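DUF2442 domain-containing protein (PDB 2AUW) is of unknown function but may bind DNA. Local coordinates at residues A83-G88 against H92-D97. Numbering follows the deposited sequence.
Sequences AKEQAG and HEMFGD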
loop_
_atom_site.group_PDB
_atom_site.type_symbol
_atom_site.label_atom_id
_atom_site.label_comp_id
_atom_site.label_asym_id
_atom_site.label_seq_id
_atom_site.Cartn_x
_atom_site.Cartn_y
_atom_site.Cartn_z
ATOM N N ALA B 83 10.315 23.302 -0.323
ATOM C CA ALA B 83 10.264 23.841 1.028
ATOM C C ALA B 83 11.318 23.137 1.867
ATOM O O ALA B 83 12.072 23.782 2.635
ATOM C CB ALA B 83 8.851 23.651 1.636
ATOM N N LYS B 84 11.387 21.805 1.735
ATOM C CA LYS B 84 12.413 21.027 2.474
ATOM C C LYS B 84 13.846 21.434 2.071
ATOM O O LYS B 84 14.713 21.720 2.926
ATOM C CB LYS B 84 12.214 19.520 2.279
ATOM C CG LYS B 84 10.947 18.963 2.970
ATOM C CD LYS B 84 10.821 19.512 4.393
ATOM C CE LYS B 84 9.540 19.056 5.086
ATOM N NZ LYS B 84 9.848 17.779 5.732
ATOM N N GLU B 85 14.084 21.460 0.765
ATOM C CA GLU B 85 15.397 21.797 0.205
ATOM C C GLU B 85 15.860 23.200 0.636
ATOM O O GLU B 85 17.009 23.389 1.095
ATOM C CB GLU B 85 15.331 21.635 -1.314
ATOM C CG GLU B 85 15.208 20.150 -1.747
ATOM C CD GLU B 85 14.789 19.985 -3.189
ATOM O OE1 GLU B 85 14.867 20.996 -3.925
ATOM O OE2 GLU B 85 14.398 18.857 -3.605
ATOM N N GLN B 86 14.953 24.157 0.594
ATOM C CA GLN B 86 15.271 25.520 1.035
ATOM C C GLN B 86 15.578 25.632 2.534
ATOM O O GLN B 86 16.222 26.592 2.957
ATOM C CB GLN B 86 14.165 26.498 0.641
ATOM C CG GLN B 86 14.082 26.759 -0.842
ATOM C CD GLN B 86 12.937 27.673 -1.184
ATOM O OE1 GLN B 86 12.455 28.430 -0.332
ATOM N NE2 GLN B 86 12.474 27.602 -2.427
ATOM N N ALA B 87 15.123 24.666 3.330
ATOM C CA ALA B 87 15.447 24.611 4.760
ATOM C C ALA B 87 16.724 23.798 5.031
ATOM O O ALA B 87 17.105 23.582 6.179
ATOM C CB ALA B 87 14.267 24.083 5.562
ATOM N N GLY B 88 17.384 23.360 3.963
ATOM C CA GLY B 88 18.597 22.561 4.069
ATOM C C GLY B 88 18.376 21.105 4.434
ATOM O O GLY B 88 19.313 20.418 4.870
ATOM N N HIS B 92 12.154 14.207 -0.477
ATOM C CA HIS B 92 11.781 12.953 -1.135
ATOM C C HIS B 92 12.146 12.922 -2.638
ATOM O O HIS B 92 12.377 11.845 -3.187
ATOM C CB HIS B 92 10.272 12.697 -0.959
ATOM C CG HIS B 92 9.415 13.570 -1.812
ATOM N ND1 HIS B 92 9.164 14.888 -1.509
ATOM C CD2 HIS B 92 8.745 13.310 -2.964
ATOM C CE1 HIS B 92 8.386 15.410 -2.443
ATOM N NE2 HIS B 92 8.119 14.470 -3.338
ATOM N N GLU B 93 12.177 14.091 -3.285
ATOM C CA GLU B 93 12.616 14.196 -4.697
ATOM C C GLU B 93 14.095 13.930 -4.882
ATOM O O GLU B 93 14.472 13.230 -5.809
ATOM C CB GLU B 93 12.240 15.548 -5.307
ATOM C CG GLU B 93 10.750 15.703 -5.480
ATOM C CD GLU B 93 10.352 16.954 -6.243
ATOM O OE1 GLU B 93 11.206 17.781 -6.589
ATOM O OE2 GLU B 93 9.161 17.111 -6.488
HETATM N N MSE B 94 14.931 14.448 -3.991
HETATM C CA MSE B 94 16.366 14.137 -4.015
HETATM C C MSE B 94 16.574 12.626 -3.893
HETATM O O MSE B 94 17.372 12.018 -4.624
HETATM C CB MSE B 94 17.090 14.893 -2.882
HETATM C CG MSE B 94 17.299 16.372 -3.181
HETATM SE SE MSE B 94 17.806 17.340 -1.593
HETATM C CE MSE B 94 19.536 16.495 -1.241
ATOM N N PHE B 95 15.811 12.012 -2.994
ATOM C CA PHE B 95 15.868 10.578 -2.745
ATOM C C PHE B 95 15.349 9.785 -3.955
ATOM O O PHE B 95 15.989 8.813 -4.398
ATOM C CB PHE B 95 15.055 10.232 -1.481
ATOM C CG PHE B 95 15.185 8.792 -1.040
ATOM C CD1 PHE B 95 16.318 8.369 -0.326
ATOM C CD2 PHE B 95 14.182 7.862 -1.332
ATOM C CE1 PHE B 95 16.478 7.039 0.099
ATOM C CE2 PHE B 95 14.313 6.511 -0.914
ATOM C CZ PHE B 95 15.471 6.105 -0.183
ATOM N N GLY B 96 14.199 10.186 -4.477
ATOM C CA GLY B 96 13.640 9.572 -5.697
ATOM C C GLY B 96 14.545 9.720 -6.920
ATOM O O GLY B 96 14.686 8.775 -7.708
ATOM N N ASP B 97 15.181 10.878 -7.067
ATOM C CA ASP B 97 16.165 11.115 -8.139
ATOM C C ASP B 97 17.364 10.169 -8.005
ATOM O O ASP B 97 17.831 9.614 -9.002
ATOM C CB ASP B 97 16.669 12.557 -8.104
ATOM C CG ASP B 97 15.643 13.570 -8.619
ATOM O OD1 ASP B 97 14.553 13.176 -9.082
ATOM O OD2 ASP B 97 15.946 14.773 -8.556
HETATM O O HOH W 1 13.652 18.609 -6.121
#
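E85 and M94, a selenomethionine in this crystal, carry most of the contact between helix 76-86 and the first turns of helix 92-101, a worked example of how two helices joined by a short linker meet through long side chains and water. Along 83-88, A83 packs on L32 and V34 of strand 31-35, while K84 touches L32 and forms a salt bridge with E30. E85, next in line, reaches across. Its CG lies beside the backbone N (chi1 -70°) and the chain then runs extended, which brings the carboxylate alongside M94, the two side chains overlapping antiparallel. CG of E85 meets SE of M94 at 3.8 Å, while OE2 of E85 rests 3.8 Å from CG of M94. No direct hydrogen bond crosses between the two segments. OE2 of E85 and OE1 of E93 lie 4.5 Å apart, and one water donates to both, 2.6 Å from OE2 of E85 and 2.6 Å from OE1 of E93. S91, whose OG also bonds N of M94, holds OE2 of E85 as well. The helix then ends in a Schellman motif, with G88 at positive phi and its N bonded to O of E85 at 2.9 Å.

Two carboxylates, presumably both ionised, thus share a water whose donated bonds would soften their repulsion; E85 and E93 are linked through solvent, whereas E85 and M94 meet directly.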